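FAD-linked sulfhydryl oxidase ERV1 (Arabidopsis thaliana, PDB 2HJ3) catalyses disulfide bond formation in the mitochondrial intermembrane space as an FAD-dependent sulfhydryl oxidase, passing electrons from thiols to oxygen and producing hydrogen peroxide. Local coordinates at residues F20-A25 with H83-V88; A26-K31 with Q35-V40; P68-A71 with E75-S78. All coordinates share one frame; numbering follows the deposited sequence.

Overall arrangement
The three contacts belong to the ERV/ALR sulfhydryl oxidase domain, a four-helix bundle, and move from its cofactor site outwards. Interaction 1 is buried near the middle of the chain, where helices 10-27 and 74-91 meet through a histidine pair and FAD. Interaction 2 continues from the end of helix 10-27 to helix 34-50, and interaction 3 joins the loop 68-71 to the start of helix 74-91; both are partly buried. A histidine-histidine hydrogen bond, stacking on the adenine and a bond to phosphate make up the first, whereas the other two rely on packing, with no direct hydrogen bond. They interlock: Tyr28 bonds to Ala71 of interaction 3, and Ala25 of interaction 1 packs on Phe77.

Interaction 1 (F20-A25 with H83-V88); sequences FLHTLA and HVHNTV. With FAD (flavin-adenine dinucleotide), chain K; SO4 (sulfate ion), chain F.
His85 bonds through both ring nitrogens: NE2 donates to the FAD phosphate oxygen O1A at 2.6 Å, and ND1 meets His22 NE2 at 3.0 Å, with an angle of 157° at the hydrogen. The two imidazoles touch rim to rim, their planes 18° apart, making a nearly continuous flat surface beneath the adenine of the FAD pocket. FAD C2A lies 3.3 Å above the centre of the His22 ring, while FAD N7A sits over the His85 ring nearer its rim. Histidine suits both places, flat enough to stack and able to bond at its edge. His85 swings its ring to the side opposite the backbone N (chi1 -166°), where it reaches His22 and phosphate together. Replacing His85 with alanine would probably leave His22 NE2 and the phosphate oxygen without this partner and open a gap under the adenine. Val88 CG1 lies 3.2 Å from FAD O2' on the ribityl chain, with the isoalloxazine next to it. Asn86, an FAD-binding residue like His85, accepts from Phe97 N at OD1; its ND2 and the ND1 of exposed His83 both donate to O3 of a sulfate ion, probably from the crystallisation liquor. Trp18 stacks on His85 and Trp106 on His22. Within the four-helix bundle, Val84 turns to Ile63 of helix 54-66, Leu21 packs on Leu47 of helix 34-50, and Phe20 meets Thr17 of the second subunit.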
# COMPACT_ATOMS: atom_id res chain seq x y z
N PHE A 20 -3.91 2.13 5.31
CA PHE A 20 -3.50 2.72 4.04
C PHE A 20 -4.62 2.57 3.01
O PHE A 20 -5.03 3.55 2.37
CB PHE A 20 -2.21 2.03 3.57
CG PHE A 20 -1.88 2.29 2.14
CD1 PHE A 20 -1.75 3.59 1.67
CD2 PHE A 20 -1.73 1.24 1.25
CE1 PHE A 20 -1.49 3.85 0.33
CE2 PHE A 20 -1.47 1.48 -0.10
CZ PHE A 20 -1.35 2.79 -0.56
N LEU A 21 -5.12 1.35 2.83
CA LEU A 21 -6.19 1.12 1.87
C LEU A 21 -7.48 1.90 2.17
O LEU A 21 -7.98 2.62 1.31
CB LEU A 21 -6.48 -0.38 1.75
CG LEU A 21 -5.32 -1.14 1.08
CD1 LEU A 21 -5.58 -2.66 1.08
CD2 LEU A 21 -5.14 -0.63 -0.34
N HIS A 22 -8.02 1.77 3.38
CA HIS A 22 -9.24 2.50 3.70
C HIS A 22 -9.03 4.01 3.67
O HIS A 22 -9.92 4.75 3.27
CB HIS A 22 -9.80 2.06 5.05
CG HIS A 22 -10.29 0.65 5.07
ND1 HIS A 22 -11.28 0.19 4.23
CD2 HIS A 22 -9.88 -0.43 5.79
CE1 HIS A 22 -11.47 -1.10 4.43
NE2 HIS A 22 -10.63 -1.50 5.37
N THR A 23 -7.86 4.48 4.09
CA THR A 23 -7.62 5.92 4.05
C THR A 23 -7.59 6.34 2.60
O THR A 23 -8.07 7.40 2.24
CB THR A 23 -6.29 6.32 4.70
OG1 THR A 23 -6.29 5.95 6.09
CG2 THR A 23 -6.08 7.82 4.58
N LEU A 24 -7.03 5.48 1.76
CA LEU A 24 -6.95 5.76 0.34
C LEU A 24 -8.34 5.83 -0.28
O LEU A 24 -8.62 6.72 -1.09
CB LEU A 24 -6.13 4.67 -0.34
CG LEU A 24 -6.03 4.78 -1.86
CD1 LEU A 24 -5.53 6.16 -2.24
CD2 LEU A 24 -5.10 3.69 -2.39
N ALA A 25 -9.22 4.91 0.10
CA ALA A 25 -10.58 4.91 -0.44
C ALA A 25 -11.39 6.09 0.10
O ALA A 25 -12.38 6.50 -0.50
CB ALA A 25 -11.28 3.60 -0.11
N HIS A 83 -16.29 -4.42 2.08
CA HIS A 83 -16.84 -5.76 1.90
C HIS A 83 -15.70 -6.76 1.81
O HIS A 83 -15.79 -7.87 2.33
CB HIS A 83 -17.70 -5.84 0.63
CG HIS A 83 -18.93 -5.00 0.68
ND1 HIS A 83 -19.89 -5.16 1.66
CD2 HIS A 83 -19.32 -3.94 -0.06
CE1 HIS A 83 -20.82 -4.23 1.52
NE2 HIS A 83 -20.50 -3.48 0.49
N VAL A 84 -14.64 -6.36 1.13
CA VAL A 84 -13.48 -7.23 1.00
C VAL A 84 -12.91 -7.47 2.38
O VAL A 84 -12.66 -8.61 2.77
CB VAL A 84 -12.43 -6.59 0.07
CG1 VAL A 84 -11.06 -7.23 0.30
CG2 VAL A 84 -12.87 -6.76 -1.38
N HIS A 85 -12.72 -6.40 3.14
CA HIS A 85 -12.18 -6.53 4.49
C HIS A 85 -13.08 -7.43 5.34
O HIS A 85 -12.59 -8.20 6.17
CB HIS A 85 -12.05 -5.15 5.13
CG HIS A 85 -11.20 -5.13 6.37
ND1 HIS A 85 -10.83 -3.96 6.99
CD2 HIS A 85 -10.65 -6.13 7.09
CE1 HIS A 85 -10.07 -4.25 8.04
NE2 HIS A 85 -9.95 -5.56 8.12
N ASN A 86 -14.40 -7.36 5.14
CA ASN A 86 -15.31 -8.21 5.92
C ASN A 86 -15.18 -9.69 5.60
O ASN A 86 -15.30 -10.53 6.49
CB ASN A 86 -16.76 -7.76 5.74
CG ASN A 86 -17.11 -6.60 6.63
OD1 ASN A 86 -16.59 -6.49 7.73
ND2 ASN A 86 -18.00 -5.74 6.17
N THR A 87 -14.93 -10.03 4.34
CA THR A 87 -14.77 -11.42 3.97
C THR A 87 -13.58 -11.99 4.76
O THR A 87 -13.62 -13.14 5.20
CB THR A 87 -14.51 -11.56 2.47
OG1 THR A 87 -15.63 -11.03 1.75
CG2 THR A 87 -14.30 -13.01 2.09
N VAL A 88 -12.54 -11.18 4.93
CA VAL A 88 -11.38 -11.63 5.69
C VAL A 88 -11.79 -11.72 7.16
O VAL A 88 -11.51 -12.73 7.81
CB VAL A 88 -10.19 -10.65 5.52
CG1 VAL A 88 -9.01 -11.12 6.37
CG2 VAL A 88 -9.77 -10.59 4.05
PA FAD K . -8.07 -5.32 11.01
O1A FAD K . -8.91 -6.34 10.32
O2A FAD K . -6.59 -5.18 10.86
O5B FAD K . -8.45 -3.83 11.28
C5B FAD K . -8.24 -2.47 10.95
C4B FAD K . -9.16 -1.80 11.94
O4B FAD K . -9.89 -1.12 10.89
C3B FAD K . -10.23 -2.28 12.97
O3B FAD K . -9.72 -2.39 14.30
C2B FAD K . -11.35 -1.37 12.73
O2B FAD K . -11.26 -0.11 13.32
C1B FAD K . -11.29 -1.25 11.20
N9A FAD K . -12.05 -2.08 10.32
C8A FAD K . -12.52 -3.42 10.41
N7A FAD K . -13.25 -3.91 9.45
C5A FAD K . -13.33 -2.85 8.56
C6A FAD K . -13.99 -2.63 7.33
N6A FAD K . -14.78 -3.61 6.85
N1A FAD K . -13.86 -1.38 6.73
C2A FAD K . -13.18 -0.32 7.25
N3A FAD K . -12.49 -0.58 8.46
C4A FAD K . -12.63 -1.86 9.07
N1 FAD K . -4.84 -12.49 7.97
C2 FAD K . -4.94 -13.86 8.06
O2 FAD K . -4.69 -14.50 9.10
N3 FAD K . -5.36 -14.41 6.86
C4 FAD K . -5.67 -13.67 5.69
O4 FAD K . -5.93 -14.44 4.70
C4X FAD K . -5.57 -12.29 5.67
N5 FAD K . -5.73 -11.46 4.51
C5X FAD K . -5.48 -10.07 4.42
C6 FAD K . -5.59 -9.39 3.18
C7 FAD K . -5.27 -8.00 3.13
C7M FAD K . -5.34 -7.33 1.75
C8 FAD K . -4.88 -7.28 4.30
C8M FAD K . -4.58 -5.79 4.48
C9 FAD K . -4.77 -7.99 5.50
C9A FAD K . -4.99 -9.38 5.64
N10 FAD K . -4.96 -10.32 6.79
C10 FAD K . -5.11 -11.68 6.88
C1' FAD K . -4.84 -9.72 8.08
C2' FAD K . -6.07 -9.33 8.84
O2' FAD K . -7.15 -8.99 7.90
C3' FAD K . -5.85 -8.45 10.02
O3' FAD K . -5.40 -7.18 9.56
C4' FAD K . -5.28 -8.83 11.38
O4' FAD K . -5.81 -10.12 11.78
C5' FAD K . -5.58 -7.94 12.52
O5' FAD K . -6.96 -7.77 12.86
P FAD K . -7.45 -6.54 13.68
O1P FAD K . -8.47 -7.32 14.37
O2P FAD K . -6.42 -5.75 14.40
O3P FAD K . -8.22 -5.68 12.56
S SO4 F . -20.56 -7.62 4.35
O1 SO4 F . -21.29 -8.14 3.18
O2 SO4 F . -20.16 -8.75 5.21
O3 SO4 F . -19.37 -6.89 3.89
O4 SO4 F . -21.43 -6.71 5.11

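Interaction 2 (A26-K31 with Q35-V40); sequences AQYPEK and QQKKDV. With SO4 (sulfate ion), chain H.
Tyr28 and Gln36 mark the closest backbone approach, with CA atoms 8.3 Å apart, in a helical hairpin of the four-helix bundle: the chain leaves helix 10-27, runs extended through Tyr28 and Pro29, and returns as helix 34-50. The Tyr28 chi1 of -162° turns CG away from the backbone N and sends the ring across toward the returning helix, OH end first. Its edge faces Gln36 O, and the hydroxyl oxygen OH comes to 3.1 Å from Lys37 CA. That hydroxyl is hydrogen-bonded to Ala71 O, so a tyrosine gives this place both a flat apolar body and a polar end for the loop beyond. Val40 offers its CG2 methyl obliquely to the ring, although the modelled separation there is too short to be trusted. Lys37 leads its extended chain away from segment 26-31, leaving CB and CG beside Tyr28 OH. Farther round the helix, Asp39 OD1 forms a salt bridge with Arg49 of the second subunit. Pro29 sets its CG and CD edge against the amide of Gln36, whose OE1 also accepts from Thr33 N. Pro29 CG lies 3.4 Å from Gln36 OE1, and a water donates to that same oxygen at 3.0 Å and, weakly, to Lys31 O, bridging the segments.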
# COMPACT_ATOMS: atom_id res chain seq x y z
N ALA A 26 -10.96 6.64 1.24
CA ALA A 26 -11.65 7.78 1.83
C ALA A 26 -11.34 9.06 1.04
O ALA A 26 -12.14 10.00 1.03
CB ALA A 26 -11.25 7.95 3.29
N GLN A 27 -10.18 9.08 0.38
CA GLN A 27 -9.73 10.22 -0.42
C GLN A 27 -10.07 10.06 -1.91
O GLN A 27 -9.98 11.02 -2.67
CB GLN A 27 -8.21 10.39 -0.30
CG GLN A 27 -7.70 10.49 1.12
CD GLN A 27 -8.15 11.77 1.80
OE1 GLN A 27 -7.73 12.86 1.42
NE2 GLN A 27 -9.02 11.63 2.79
N TYR A 28 -10.43 8.85 -2.33
CA TYR A 28 -10.77 8.60 -3.73
C TYR A 28 -11.79 9.65 -4.19
O TYR A 28 -12.74 9.96 -3.48
CB TYR A 28 -11.35 7.19 -3.89
CG TYR A 28 -11.33 6.68 -5.32
CD1 TYR A 28 -10.12 6.42 -5.97
CD2 TYR A 28 -12.51 6.44 -6.02
CE1 TYR A 28 -10.09 5.93 -7.28
CE2 TYR A 28 -12.50 5.95 -7.32
CZ TYR A 28 -11.28 5.70 -7.95
OH TYR A 28 -11.27 5.19 -9.24
N PRO A 29 -11.60 10.21 -5.39
CA PRO A 29 -12.54 11.22 -5.87
C PRO A 29 -13.96 10.75 -6.20
O PRO A 29 -14.20 9.58 -6.55
CB PRO A 29 -11.82 11.82 -7.08
CG PRO A 29 -11.02 10.68 -7.59
CD PRO A 29 -10.48 10.04 -6.33
N GLU A 30 -14.91 11.67 -6.07
CA GLU A 30 -16.31 11.38 -6.35
C GLU A 30 -16.40 11.02 -7.83
O GLU A 30 -17.01 10.02 -8.19
CB GLU A 30 -17.16 12.62 -6.04
CG GLU A 30 -18.62 12.53 -6.46
CD GLU A 30 -19.39 11.42 -5.77
OE1 GLU A 30 -18.83 10.77 -4.85
OE2 GLU A 30 -20.57 11.21 -6.14
N LYS A 31 -15.78 11.84 -8.67
CA LYS A 31 -15.75 11.63 -10.11
C LYS A 31 -14.28 11.44 -10.48
O LYS A 31 -13.60 12.39 -10.85
CB LYS A 31 -16.31 12.85 -10.84
CG LYS A 31 -17.75 13.19 -10.46
CD LYS A 31 -18.24 14.46 -11.16
CE LYS A 31 -19.65 14.83 -10.69
NZ LYS A 31 -20.16 16.10 -11.31
N GLN A 35 -7.44 7.57 -15.30
CA GLN A 35 -6.20 7.03 -14.75
C GLN A 35 -6.35 6.64 -13.28
O GLN A 35 -5.85 5.59 -12.86
CB GLN A 35 -5.06 8.05 -14.90
CG GLN A 35 -3.68 7.43 -14.65
CD GLN A 35 -2.56 8.46 -14.68
OE1 GLN A 35 -2.54 9.35 -13.80
NE2 GLN A 35 -1.69 8.36 -15.58
N GLN A 36 -7.02 7.47 -12.50
CA GLN A 36 -7.22 7.16 -11.09
C GLN A 36 -7.97 5.84 -10.94
O GLN A 36 -7.69 5.06 -10.04
CB GLN A 36 -7.99 8.29 -10.41
CG GLN A 36 -7.25 9.61 -10.45
CD GLN A 36 -8.08 10.75 -9.90
OE1 GLN A 36 -9.18 11.01 -10.45
NE2 GLN A 36 -7.63 11.39 -8.93
N LYS A 37 -8.91 5.60 -11.85
CA LYS A 37 -9.69 4.37 -11.82
C LYS A 37 -8.75 3.21 -12.13
O LYS A 37 -8.77 2.17 -11.46
CB LYS A 37 -10.81 4.46 -12.85
CG LYS A 37 -11.81 3.31 -12.79
CD LYS A 37 -13.02 3.53 -13.71
CE LYS A 37 -13.99 2.35 -13.65
NZ LYS A 37 -15.21 2.52 -14.51
N LYS A 38 -7.92 3.40 -13.15
CA LYS A 38 -6.96 2.39 -13.58
C LYS A 38 -5.92 2.05 -12.50
O LYS A 38 -5.58 0.88 -12.30
CB LYS A 38 -6.25 2.88 -14.84
CG LYS A 38 -5.16 1.98 -15.37
CD LYS A 38 -4.50 2.65 -16.57
CE LYS A 38 -3.55 1.72 -17.30
NZ LYS A 38 -3.03 2.35 -18.55
N ASP A 39 -5.41 3.07 -11.82
CA ASP A 39 -4.41 2.83 -10.79
C ASP A 39 -4.98 2.05 -9.61
O ASP A 39 -4.33 1.14 -9.10
CB ASP A 39 -3.81 4.15 -10.30
CG ASP A 39 -3.05 4.88 -11.39
OD1 ASP A 39 -2.65 4.21 -12.36
OD2 ASP A 39 -2.86 6.11 -11.27
N VAL A 40 -6.18 2.41 -9.19
CA VAL A 40 -6.83 1.74 -8.09
C VAL A 40 -6.99 0.25 -8.39
O VAL A 40 -6.70 -0.59 -7.55
CB VAL A 40 -8.22 2.35 -7.81
CG1 VAL A 40 -9.11 1.35 -7.09
CG2 VAL A 40 -8.07 3.58 -6.96
S SO4 H . -0.27 3.96 -16.10
O1 SO4 H . 0.29 3.72 -14.74
O2 SO4 H . -0.08 2.75 -16.93
O3 SO4 H . -1.72 4.26 -15.99
O4 SO4 H . 0.43 5.11 -16.71
O HOH W 1 -10.58 13.68 -10.44

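Interaction 3 (P68-A71 with E75-S78); sequences PAQA and EEFS
Phe77 presents its ring to the bundle interior while Gln70 O comes in obliquely near its root, 4.0 Å from Phe77 CD1 and 3.5 Å from Phe77 CB. Methyls of other helices approach the ring from both sides: Val40 CG1 lies over one face, toward CE1, and on the opposite side Ala25 CB sits outside the rim, by CD2. The Tyr28 ring meets it with the planes at about 60°. Phenylalanine suits this position because it is wholly apolar and can fill the space between helices 10-27 and 34-50. A chi1 of -171° places CG across from the amide nitrogen, which carries the ring away from helix 74-91 and into that space.

The contact closes the turn between helices 54-66 and 74-91 of the four-helix bundle. Loop 68-71 passes close to the first turns of the second helix, and the CA atoms of Ala71 and Phe77 are 5.0 Å apart. Gln70 O lies 3.1 Å from Phe77 N, yet the angle is poor and no hydrogen bond results; it also stands 3.4 Å from Glu76 O, where two acceptors face each other. Beside this carbonyl the aliphatic bases of Gln70 and Glu76 meet, CB to CB, at 3.8 Å. The Gln70 chain then bends at chi2 (-89°), whereas Glu76 runs on extended. Both residues can keep a polar end at the partly exposed margin while their CB groups do the packing. Ala71 points its small methyl away from helix 74-91, packing on Val40, Lys37 and Lys41 of helix 34-50.

Loop and helix are therefore fitted together by shape and van der Waals contact; any attraction of the Gln70 carbonyl to the helix's N-terminal end would probably be weakly electrostatic, without a directed bond.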
# COMPACT_ATOMS: atom_id res chain seq x y z
N PRO A 68 -14.48 -8.25 -8.28
CA PRO A 68 -13.61 -7.20 -8.83
C PRO A 68 -13.82 -5.83 -8.19
O PRO A 68 -14.94 -5.48 -7.80
CB PRO A 68 -13.91 -7.23 -10.33
CG PRO A 68 -15.31 -7.75 -10.40
CD PRO A 68 -15.34 -8.82 -9.34
N ALA A 69 -12.74 -5.06 -8.09
CA ALA A 69 -12.80 -3.73 -7.49
C ALA A 69 -13.80 -2.81 -8.17
O ALA A 69 -13.85 -2.71 -9.38
CB ALA A 69 -11.40 -3.09 -7.53
N GLN A 70 -14.61 -2.12 -7.36
CA GLN A 70 -15.61 -1.17 -7.86
C GLN A 70 -14.97 0.20 -7.68
O GLN A 70 -15.01 0.77 -6.59
CB GLN A 70 -16.90 -1.23 -7.04
CG GLN A 70 -17.61 -2.57 -6.98
CD GLN A 70 -18.61 -2.75 -8.09
OE1 GLN A 70 -19.43 -1.88 -8.35
NE2 GLN A 70 -18.56 -3.90 -8.76
N ALA A 71 -14.37 0.72 -8.75
CA ALA A 71 -13.69 2.01 -8.68
C ALA A 71 -14.41 3.15 -9.38
O ALA A 71 -13.82 4.19 -9.65
CB ALA A 71 -12.28 1.87 -9.23
N GLU A 75 -17.77 6.30 -3.27
CA GLU A 75 -18.69 5.44 -2.54
C GLU A 75 -18.54 3.97 -2.90
O GLU A 75 -18.53 3.11 -2.01
CB GLU A 75 -20.14 5.87 -2.78
CG GLU A 75 -21.09 5.34 -1.71
CD GLU A 75 -22.55 5.59 -2.04
OE1 GLU A 75 -22.90 6.73 -2.41
OE2 GLU A 75 -23.36 4.63 -1.91
N GLU A 76 -18.42 3.66 -4.19
CA GLU A 76 -18.28 2.26 -4.61
C GLU A 76 -16.96 1.65 -4.13
O GLU A 76 -16.92 0.48 -3.75
CB GLU A 76 -18.36 2.14 -6.13
CG GLU A 76 -19.58 2.79 -6.77
CD GLU A 76 -19.64 2.58 -8.27
OE1 GLU A 76 -18.57 2.42 -8.89
OE2 GLU A 76 -20.75 2.59 -8.83
N PHE A 77 -15.89 2.43 -4.16
CA PHE A 77 -14.58 1.94 -3.74
C PHE A 77 -14.53 1.75 -2.22
O PHE A 77 -14.06 0.73 -1.74
CB PHE A 77 -13.50 2.91 -4.22
CG PHE A 77 -12.10 2.40 -4.03
CD1 PHE A 77 -11.80 1.06 -4.24
CD2 PHE A 77 -11.07 3.26 -3.65
CE1 PHE A 77 -10.50 0.57 -4.06
CE2 PHE A 77 -9.77 2.79 -3.47
CZ PHE A 77 -9.49 1.45 -3.68
N SER A 78 -15.02 2.74 -1.47
CA SER A 78 -15.06 2.65 -0.01
C SER A 78 -15.83 1.41 0.41
O SER A 78 -15.37 0.64 1.25
CB SER A 78 -15.78 3.85 0.59
OG SER A 78 -15.23 5.06 0.16